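Local coordinates for envelope glycoprotein (Thogoto virus, PDB 5XEA), which probably attaches the virus to a receptor on the host cell and later drives fusion of the viral and host membranes, at residues S29-T34 / R199-I204; R47-A52 / L71-S76; G108-A113 / C136-R141. One frame throughout, in Å; residues are numbered along the deposited sequence.

Interaction 1: residues S29-T34 / R199-I204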
loop_
_atom_site.group_PDB
_atom_site.type_symbol
_atom_site.label_atom_id
_atom_site.label_comp_id
_atom_site.label_asym_id
_atom_site.label_seq_id
_atom_site.Cartn_x
_atom_site.Cartn_y
_atom_site.Cartn_z
ATOM N N SER B 29 -26.636 -9.265 14.794
ATOM C CA SER B 29 -27.641 -8.385 14.235
ATOM C C SER B 29 -27.173 -6.944 14.361
ATOM O O SER B 29 -26.621 -6.537 15.389
ATOM C CB SER B 29 -28.983 -8.575 14.939
ATOM O OG SER B 29 -29.675 -9.689 14.405
ATOM N N ALA B 30 -27.387 -6.174 13.302
ATOM C CA ALA B 30 -27.008 -4.773 13.326
ATOM C C ALA B 30 -27.877 -3.993 12.357
ATOM O O ALA B 30 -28.410 -4.535 11.384
ATOM C CB ALA B 30 -25.526 -4.578 12.981
ATOM N N THR B 31 -28.016 -2.707 12.652
ATOM C CA THR B 31 -28.564 -1.750 11.706
ATOM C C THR B 31 -27.409 -1.216 10.868
ATOM O O THR B 31 -26.439 -0.677 11.410
ATOM C CB THR B 31 -29.282 -0.612 12.428
ATOM O OG1 THR B 31 -30.273 -1.148 13.316
ATOM C CG2 THR B 31 -29.959 0.296 11.422
ATOM N N ARG B 32 -27.503 -1.391 9.559
ATOM C CA ARG B 32 -26.475 -0.952 8.637
ATOM C C ARG B 32 -26.988 0.235 7.837
ATOM O O ARG B 32 -28.114 0.211 7.332
ATOM C CB ARG B 32 -26.068 -2.077 7.696
ATOM C CG ARG B 32 -24.903 -1.706 6.828
ATOM C CD ARG B 32 -24.536 -2.831 5.928
ATOM N NE ARG B 32 -25.486 -2.951 4.841
ATOM C CZ ARG B 32 -25.585 -4.029 4.080
ATOM N NH1 ARG B 32 -24.797 -5.071 4.307
ATOM N NH2 ARG B 32 -26.475 -4.070 3.099
ATOM N N TYR B 33 -26.154 1.262 7.717
ATOM C CA TYR B 33 -26.442 2.438 6.904
ATOM C C TYR B 33 -25.419 2.513 5.779
ATOM O O TYR B 33 -24.215 2.586 6.041
ATOM C CB TYR B 33 -26.389 3.709 7.743
ATOM C CG TYR B 33 -27.322 3.732 8.923
ATOM C CD1 TYR B 33 -28.597 4.284 8.816
ATOM C CD2 TYR B 33 -26.929 3.220 10.152
ATOM C CE1 TYR B 33 -29.462 4.314 9.906
ATOM C CE2 TYR B 33 -27.778 3.248 11.243
ATOM C CZ TYR B 33 -29.046 3.795 11.116
ATOM O OH TYR B 33 -29.889 3.822 12.203
ATOM N N THR B 34 -25.894 2.475 4.537
ATOM C CA THR B 34 -25.055 2.609 3.355
ATOM C C THR B 34 -25.649 3.673 2.435
ATOM O O THR B 34 -26.705 4.245 2.714
ATOM C CB THR B 34 -24.908 1.281 2.605
ATOM O OG1 THR B 34 -26.203 0.829 2.188
ATOM C CG2 THR B 34 -24.239 0.230 3.484
ATOM N N ARG B 199 -31.129 2.764 5.360
ATOM C CA ARG B 199 -31.104 1.974 6.584
ATOM C C ARG B 199 -31.566 0.550 6.291
ATOM O O ARG B 199 -32.375 0.319 5.390
ATOM C CB ARG B 199 -31.998 2.629 7.640
ATOM C CG ARG B 199 -32.086 1.921 8.972
ATOM C CD ARG B 199 -33.317 2.383 9.736
ATOM N NE ARG B 199 -33.537 1.593 10.941
ATOM C CZ ARG B 199 -33.441 2.073 12.175
ATOM N NH1 ARG B 199 -33.135 3.350 12.369
ATOM N NH2 ARG B 199 -33.659 1.279 13.216
ATOM N N GLU B 200 -31.043 -0.411 7.056
ATOM C CA GLU B 200 -31.290 -1.816 6.755
ATOM C C GLU B 200 -30.881 -2.682 7.942
ATOM O O GLU B 200 -29.859 -2.421 8.586
ATOM C CB GLU B 200 -30.520 -2.235 5.498
ATOM C CG GLU B 200 -30.951 -3.546 4.885
ATOM C CD GLU B 200 -30.166 -3.863 3.623
ATOM O OE1 GLU B 200 -29.105 -3.236 3.417
ATOM O OE2 GLU B 200 -30.604 -4.729 2.835
ATOM N N GLU B 201 -31.684 -3.709 8.223
ATOM C CA GLU B 201 -31.434 -4.635 9.323
ATOM C C GLU B 201 -30.754 -5.873 8.761
ATOM O O GLU B 201 -31.285 -6.517 7.852
ATOM C CB GLU B 201 -32.737 -5.005 10.033
ATOM C CG GLU B 201 -33.585 -3.808 10.436
ATOM C CD GLU B 201 -32.949 -2.982 11.539
ATOM O OE1 GLU B 201 -32.136 -3.541 12.304
ATOM O OE2 GLU B 201 -33.260 -1.775 11.642
ATOM N N VAL B 202 -29.580 -6.203 9.300
ATOM C CA VAL B 202 -28.712 -7.200 8.687
ATOM C C VAL B 202 -28.187 -8.155 9.746
ATOM O O VAL B 202 -28.178 -7.865 10.943
ATOM C CB VAL B 202 -27.511 -6.567 7.934
ATOM C CG1 VAL B 202 -27.974 -5.695 6.768
ATOM C CG2 VAL B 202 -26.650 -5.782 8.901
ATOM N N LYS B 203 -27.707 -9.294 9.269
ATOM C CA LYS B 203 -26.924 -10.226 10.064
ATOM C C LYS B 203 -25.513 -10.265 9.494
ATOM O O LYS B 203 -25.331 -10.417 8.280
ATOM C CB LYS B 203 -27.548 -11.623 10.043
ATOM C CG LYS B 203 -29.017 -11.649 10.412
ATOM C CD LYS B 203 -29.200 -11.700 11.913
ATOM C CE LYS B 203 -30.665 -11.861 12.263
ATOM N NZ LYS B 203 -31.291 -12.872 11.372
ATOM N N ILE B 204 -24.519 -10.128 10.361
ATOM C CA ILE B 204 -23.132 -9.995 9.939
ATOM C C ILE B 204 -22.310 -11.103 10.577
ATOM O O ILE B 204 -22.330 -11.274 11.801
ATOM C CB ILE B 204 -22.580 -8.607 10.302
ATOM C CG1 ILE B 204 -23.130 -7.592 9.316
ATOM C CG2 ILE B 204 -21.070 -8.596 10.287
ATOM C CD1 ILE B 204 -23.269 -6.241 9.902
#

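Interaction 2: residues R47-A52 / L71-S76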
loop_
_atom_site.group_PDB
_atom_site.type_symbol
_atom_site.label_atom_id
_atom_site.label_comp_id
_atom_site.label_asym_id
_atom_site.label_seq_id
_atom_site.Cartn_x
_atom_site.Cartn_y
_atom_site.Cartn_z
ATOM N N ARG B 47 -10.780 31.967 -9.681
ATOM C CA ARG B 47 -10.749 33.153 -10.530
ATOM C C ARG B 47 -9.879 34.197 -9.854
ATOM O O ARG B 47 -10.064 34.484 -8.665
ATOM C CB ARG B 47 -12.156 33.699 -10.771
ATOM C CG ARG B 47 -12.213 35.015 -11.570
ATOM C CD ARG B 47 -13.663 35.289 -11.936
ATOM N NE ARG B 47 -14.470 35.446 -10.734
ATOM C CZ ARG B 47 -15.797 35.469 -10.706
ATOM N NH1 ARG B 47 -16.494 35.354 -11.829
ATOM N NH2 ARG B 47 -16.420 35.623 -9.542
ATOM N N THR B 48 -8.951 34.761 -10.612
ATOM C CA THR B 48 -8.041 35.780 -10.102
ATOM C C THR B 48 -7.777 36.790 -11.209
ATOM O O THR B 48 -7.773 36.448 -12.400
ATOM C CB THR B 48 -6.732 35.116 -9.599
ATOM O OG1 THR B 48 -7.012 34.355 -8.417
ATOM C CG2 THR B 48 -5.656 36.118 -9.298
ATOM N N ALA B 49 -7.560 38.043 -10.811
ATOM C CA ALA B 49 -7.147 39.092 -11.732
ATOM C C ALA B 49 -5.714 39.518 -11.424
ATOM O O ALA B 49 -5.314 39.570 -10.258
ATOM C CB ALA B 49 -8.089 40.304 -11.645
ATOM N N TRP B 50 -4.933 39.766 -12.469
ATOM C CA TRP B 50 -3.687 40.531 -12.376
ATOM C C TRP B 50 -4.008 41.971 -12.738
ATOM O O TRP B 50 -4.501 42.232 -13.837
ATOM C CB TRP B 50 -2.602 39.994 -13.314
ATOM C CG TRP B 50 -1.340 40.826 -13.377
ATOM C CD1 TRP B 50 -0.942 41.638 -14.406
ATOM C CD2 TRP B 50 -0.320 40.935 -12.368
ATOM N NE1 TRP B 50 0.259 42.240 -14.099
ATOM C CE2 TRP B 50 0.661 41.825 -12.857
ATOM C CE3 TRP B 50 -0.141 40.364 -11.103
ATOM C CZ2 TRP B 50 1.815 42.154 -12.128
ATOM C CZ3 TRP B 50 1.002 40.700 -10.370
ATOM C CH2 TRP B 50 1.968 41.592 -10.892
ATOM N N VAL B 51 -3.748 42.892 -11.813
ATOM C CA VAL B 51 -4.008 44.315 -12.025
ATOM C C VAL B 51 -2.714 45.086 -11.773
ATOM O O VAL B 51 -2.197 45.082 -10.647
ATOM C CB VAL B 51 -5.140 44.834 -11.117
ATOM C CG1 VAL B 51 -5.413 46.313 -11.386
ATOM C CG2 VAL B 51 -6.419 44.006 -11.329
ATOM N N ALA B 52 -2.188 45.731 -12.815
ATOM C CA ALA B 52 -0.991 46.573 -12.718
ATOM C C ALA B 52 -1.343 48.000 -13.133
ATOM O O ALA B 52 -1.566 48.277 -14.318
ATOM C CB ALA B 52 0.154 46.027 -13.576
ATOM N N LEU B 71 -5.437 39.862 -7.558
ATOM C CA LEU B 71 -6.642 40.077 -6.767
ATOM C C LEU B 71 -7.563 38.884 -6.960
ATOM O O LEU B 71 -7.929 38.564 -8.094
ATOM C CB LEU B 71 -7.339 41.379 -7.190
ATOM C CG LEU B 71 -6.514 42.638 -6.992
ATOM C CD1 LEU B 71 -7.245 43.839 -7.574
ATOM C CD2 LEU B 71 -6.217 42.848 -5.512
ATOM N N HIS B 72 -7.933 38.222 -5.872
ATOM C CA HIS B 72 -8.756 37.016 -5.966
ATOM C C HIS B 72 -10.239 37.361 -6.028
ATOM O O HIS B 72 -10.711 38.200 -5.260
ATOM C CB HIS B 72 -8.484 36.106 -4.783
ATOM C CG HIS B 72 -7.060 35.666 -4.702
ATOM N ND1 HIS B 72 -6.382 35.162 -5.792
ATOM C CD2 HIS B 72 -6.179 35.676 -3.673
ATOM C CE1 HIS B 72 -5.144 34.866 -5.434
ATOM N NE2 HIS B 72 -4.998 35.163 -4.152
ATOM N N TYR B 73 -10.966 36.715 -6.944
ATOM C CA TYR B 73 -12.420 36.850 -7.053
ATOM C C TYR B 73 -13.058 35.465 -7.088
ATOM O O TYR B 73 -13.661 35.073 -8.094
ATOM C CB TYR B 73 -12.821 37.642 -8.299
ATOM C CG TYR B 73 -12.354 39.078 -8.306
ATOM C CD1 TYR B 73 -13.209 40.112 -7.929
ATOM C CD2 TYR B 73 -11.059 39.404 -8.707
ATOM C CE1 TYR B 73 -12.784 41.435 -7.940
ATOM C CE2 TYR B 73 -10.628 40.701 -8.706
ATOM C CZ TYR B 73 -11.492 41.722 -8.326
ATOM O OH TYR B 73 -11.050 43.031 -8.342
ATOM N N PRO B 74 -12.947 34.700 -6.007
ATOM C CA PRO B 74 -13.490 33.348 -6.008
ATOM C C PRO B 74 -14.974 33.379 -6.326
ATOM O O PRO B 74 -15.676 34.308 -5.906
ATOM C CB PRO B 74 -13.237 32.867 -4.570
ATOM C CG PRO B 74 -13.212 34.137 -3.780
ATOM C CD PRO B 74 -12.507 35.118 -4.665
ATOM N N PRO B 75 -15.482 32.407 -7.085
ATOM C CA PRO B 75 -16.907 32.433 -7.447
ATOM C C PRO B 75 -17.797 32.263 -6.229
ATOM O O PRO B 75 -17.458 31.568 -5.269
ATOM C CB PRO B 75 -17.056 31.258 -8.423
ATOM C CG PRO B 75 -15.908 30.337 -8.093
ATOM C CD PRO B 75 -14.788 31.208 -7.606
ATOM N N SER B 76 -18.930 32.954 -6.265
ATOM C CA SER B 76 -19.998 32.744 -5.306
ATOM C C SER B 76 -20.607 31.357 -5.507
ATOM O O SER B 76 -20.384 30.685 -6.520
ATOM C CB SER B 76 -21.081 33.806 -5.480
ATOM O OG SER B 76 -21.716 33.594 -6.730
#

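Interaction 3: residues G108-A113 / C136-R141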
loop_
_atom_site.group_PDB
_atom_site.type_symbol
_atom_site.label_atom_id
_atom_site.label_comp_id
_atom_site.label_asym_id
_atom_site.label_seq_id
_atom_site.Cartn_x
_atom_site.Cartn_y
_atom_site.Cartn_z
ATOM N N GLY B 108 -11.449 51.499 -8.936
ATOM C CA GLY B 108 -12.792 51.091 -8.576
ATOM C C GLY B 108 -13.094 49.618 -8.776
ATOM O O GLY B 108 -12.239 48.857 -9.235
ATOM N N GLN B 109 -14.322 49.214 -8.456
ATOM C CA GLN B 109 -14.666 47.802 -8.392
ATOM C C GLN B 109 -14.653 47.174 -9.780
ATOM O O GLN B 109 -15.221 47.719 -10.731
ATOM C CB GLN B 109 -16.041 47.626 -7.744
ATOM C CG GLN B 109 -16.038 46.797 -6.458
ATOM C CD GLN B 109 -17.413 46.238 -6.114
ATOM O OE1 GLN B 109 -18.342 46.983 -5.796
ATOM N NE2 GLN B 109 -17.548 44.917 -6.182
ATOM N N LEU B 110 -14.009 46.014 -9.894
ATOM C CA LEU B 110 -13.996 45.253 -11.139
ATOM C C LEU B 110 -15.148 44.259 -11.141
ATOM O O LEU B 110 -15.441 43.633 -10.122
ATOM C CB LEU B 110 -12.673 44.505 -11.323
ATOM C CG LEU B 110 -11.400 45.332 -11.207
ATOM C CD1 LEU B 110 -10.187 44.452 -11.473
ATOM C CD2 LEU B 110 -11.470 46.528 -12.170
ATOM N N ASP B 111 -15.807 44.132 -12.294
ATOM C CA ASP B 111 -16.857 43.139 -12.472
ATOM C C ASP B 111 -16.205 41.859 -12.977
ATOM O O ASP B 111 -15.705 41.836 -14.116
ATOM C CB ASP B 111 -17.917 43.638 -13.447
ATOM C CG ASP B 111 -18.930 42.562 -13.829
ATOM O OD1 ASP B 111 -18.963 41.479 -13.197
ATOM O OD2 ASP B 111 -19.709 42.801 -14.778
ATOM N N PRO B 112 -16.194 40.782 -12.195
ATOM C CA PRO B 112 -15.453 39.576 -12.579
ATOM C C PRO B 112 -16.230 38.601 -13.447
ATOM O O PRO B 112 -15.707 37.520 -13.731
ATOM C CB PRO B 112 -15.134 38.951 -11.217
ATOM C CG PRO B 112 -16.319 39.313 -10.366
ATOM C CD PRO B 112 -16.766 40.680 -10.841
ATOM N N ALA B 113 -17.443 38.940 -13.884
ATOM C CA ALA B 113 -18.290 38.002 -14.621
ATOM C C ALA B 113 -18.840 38.672 -15.894
ATOM O O ALA B 113 -20.042 38.902 -16.034
ATOM C CB ALA B 113 -19.422 37.498 -13.716
ATOM N N CYS B 136 -2.281 50.951 -17.407
ATOM C CA CYS B 136 -3.115 49.961 -16.746
ATOM C C CYS B 136 -3.014 48.646 -17.511
ATOM O O CYS B 136 -3.159 48.616 -18.738
ATOM C CB CYS B 136 -4.573 50.444 -16.679
ATOM S SG CYS B 136 -5.808 49.252 -16.080
ATOM N N ASN B 137 -2.730 47.568 -16.793
ATOM C CA ASN B 137 -2.821 46.233 -17.373
ATOM C C ASN B 137 -3.685 45.387 -16.462
ATOM O O ASN B 137 -3.436 45.322 -15.251
ATOM C CB ASN B 137 -1.438 45.594 -17.564
ATOM C CG ASN B 137 -0.807 45.955 -18.895
ATOM O OD1 ASN B 137 -1.204 45.436 -19.941
ATOM N ND2 ASN B 137 0.183 46.849 -18.866
ATOM N N ILE B 138 -4.717 44.768 -17.035
ATOM C CA ILE B 138 -5.554 43.815 -16.324
ATOM C C ILE B 138 -5.680 42.544 -17.155
ATOM O O ILE B 138 -5.977 42.608 -18.355
ATOM C CB ILE B 138 -6.958 44.374 -16.039
ATOM C CG1 ILE B 138 -6.894 45.739 -15.358
ATOM C CG2 ILE B 138 -7.791 43.361 -15.215
ATOM C CD1 ILE B 138 -8.266 46.285 -15.071
ATOM N N ASP B 139 -5.511 41.386 -16.505
ATOM C CA ASP B 139 -5.833 40.113 -17.144
ATOM C C ASP B 139 -6.377 39.165 -16.088
ATOM O O ASP B 139 -6.266 39.400 -14.879
ATOM C CB ASP B 139 -4.623 39.516 -17.884
ATOM C CG ASP B 139 -5.026 38.484 -18.949
ATOM O OD1 ASP B 139 -6.253 38.272 -19.162
ATOM O OD2 ASP B 139 -4.113 37.878 -19.555
ATOM N N TRP B 140 -7.006 38.093 -16.558
ATOM C CA TRP B 140 -7.764 37.213 -15.681
ATOM C C TRP B 140 -7.339 35.771 -15.884
ATOM O O TRP B 140 -6.909 35.383 -16.970
ATOM C CB TRP B 140 -9.285 37.341 -15.943
ATOM C CG TRP B 140 -9.823 38.672 -15.555
ATOM C CD1 TRP B 140 -9.740 39.836 -16.277
ATOM C CD2 TRP B 140 -10.484 39.001 -14.331
ATOM N NE1 TRP B 140 -10.332 40.861 -15.584
ATOM C CE2 TRP B 140 -10.780 40.387 -14.379
ATOM C CE3 TRP B 140 -10.863 38.262 -13.197
ATOM C CZ2 TRP B 140 -11.441 41.047 -13.341
ATOM C CZ3 TRP B 140 -11.510 38.912 -12.166
ATOM C CH2 TRP B 140 -11.802 40.301 -12.249
ATOM N N ARG B 141 -7.494 34.974 -14.826
ATOM C CA ARG B 141 -7.471 33.521 -14.939
ATOM C C ARG B 141 -8.719 32.977 -14.262
ATOM O O ARG B 141 -9.224 33.554 -13.292
ATOM C CB ARG B 141 -6.221 32.881 -14.311
ATOM C CG ARG B 141 -6.199 32.925 -12.781
ATOM C CD ARG B 141 -4.792 32.700 -12.224
ATOM N NE ARG B 141 -4.226 31.453 -12.752
ATOM C CZ ARG B 141 -4.160 30.306 -12.079
ATOM N NH1 ARG B 141 -4.619 30.223 -10.839
ATOM N NH2 ARG B 141 -3.630 29.233 -12.648
#

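Interaction 1: residues S29-T34 / R199-I204
Arg32 and Glu200 leave the same side of two neighbouring strands and run alongside each other, pointing the same way. The glutamate is extended, while the arginine, CG anti to the backbone N (chi1 -174°), bends at chi3, which sets NH2 beside the glutamate's carboxylate. There Arg32 NH2 lies 2.8 Å from Glu200 OE1, a salt bridge whose hydrogen bond is weak, the N-H pointing well off the oxygen; the guanidinium and carboxylate planes stand 77° apart. Val202 crosses the arginine at about a right angle and sets its CG1 methyl over the centre of one guanidinium face, 4.0 Å from Arg32 CZ. The charge has a second partner in Asp226, through Arg32 NH1.

The backbones form an antiparallel pair near the middle of a six-stranded antiparallel sheet, strand 24-35 lying between 197-209 and 243-247. Ala30 and Val202 exchange two N-H to carbonyl bonds, Val202 N to Ala30 O being 2.9 Å, and Arg32 N reaches Glu200 O at 2.7 Å.

The other face carries Ser29, Thr31, Tyr33, Arg199, Glu201 and Lys203. Thr31 uses both its branches: OG1 donates to Glu201 OE1 at 3.2 Å, on the syn side of the carboxylate, while CG2 lies over one face of the Arg199 guanidinium, toward its rim, and 3.6 Å from Arg199 CG. Glu201, bent at chi2, also draws Arg199 NE and NH2 to its OE2 in a long, weak salt bridge. Tyr33 runs alongside the extended Arg199, ring and guanidinium planes 82° apart, with Tyr33 CE1 3.7 Å from Arg199 CG; Trp155 meets the same ring at about a right angle.

Interaction 2: residues R47-A52 / L71-S76
Arg47 NE donates to Tyr73 O at 2.8 Å, with the acceptor close to the guanidinium plane and NE itself in the plane of the carbonyl. Arg47 NH2 adds a weaker bond to the same oxygen, so one main-chain carbonyl takes two N-H groups from a single guanidinium, while NH1 forms a salt bridge with Glu79. The side chain starts out extended and turns at chi3 (61°), which brings NE round to the carbonyl.

This is the open end of the beta hairpin formed by strands 40-56 and 65-72, where the second strand gives way to the Pro74-Pro75 loop. Ser76 then N-caps helix 77-86, its OG accepting from Glu79 N. Within the ladder, Ala49 and Leu71 make a hydrogen-bonded antiparallel pair, Leu71 N to Ala49 O being 2.7 Å. Two residues along, Tyr73 N reaches Arg47 O at 3.0 Å.

Thr48 and His72, the non-hydrogen-bonded pair between them, stand side by side. Thr48 OG1 meets the imidazole at its edge, in the ring plane, 2.8 Å from His72 ND1; either group could donate the proton.

Packing takes over on the opposite face of the sheet. The Tyr73 ring comes in obliquely beside Ala49, its CE2 3.9 Å from Ala49 CB, and also meets the Trp140 ring of strand 133-156. Farther along the strand, Leu71 crosses Val51 at a slant, methyl against methyl, with Leu71 CD1 3.8 Å from Val51 CG2.

Interaction 3: residues G108-A113 / C136-R141
Pro112 and Leu110 reach the six-membered ring of Trp140 at neighbouring positions. Pro112 CB sits 3.7 Å from Trp140 CH2 and equally close to CZ3, while Pro112 CA also comes within reach of CH2. Leu110 crosses the indole at a slant, its CD1 4.1 Å from Trp140 CZ2. The leucine's other methyl, CD2, turns to Ile138 and lies 4.3 Å from Ile138 CD1, so each methyl of the one leucine meets a different residue on the same side of strand 133-156.

Trp140 already leaves its strand toward the loop; with CG anti to the carbonyl carbon (chi1 -67°), the six-membered ring comes up to Leu110 and Pro112. Its nitrogen serves a different neighbour: NE1 donates to the carbonyl of Asp93. Tyr73 also touches Leu110, and Ala49 touches the indole from strand 40-56. On the loop side, Asp111 OD1 accepts from Ala113 N at 3.0 Å, an Asx turn that folds the chain around Pro112. The disulfide between Cys106 and Cys136 ties the loop, just ahead of 108-113, to the same strand.

No hydrogen bond crosses between 108-113 and 136-141. The nearest CA atoms, those of Pro112 and Trp140, are 8.6 Å apart, so this is not an added strand of the sheet. The loop therefore meets strand 133-156 here through apolar packing, with no directional bond between the two segments to fix their register.

Overall arrangement
Interactions 2 and 3 are neighbours, centres 7 Å apart, in the branched eight-stranded antiparallel sheet where strands 40-56 and 133-156 pair: Trp50 N to Asp139 O and Ala52 N to Asn137 O are probable hydrogen bonds at 2.8 Å. Interaction 1 lies in the separate six-stranded sheet, its centre 49 Å from that of interaction 2 and 55 Å from that of interaction 3. Along the chain, interaction 2 closes before interaction 3 opens, and both are nested between 29-34 and 199-204. The chain thus leaves one sheet, builds the other and returns, giving two beta regions in an elongated subunit of the trimer, a member of the gp64 fusogen family.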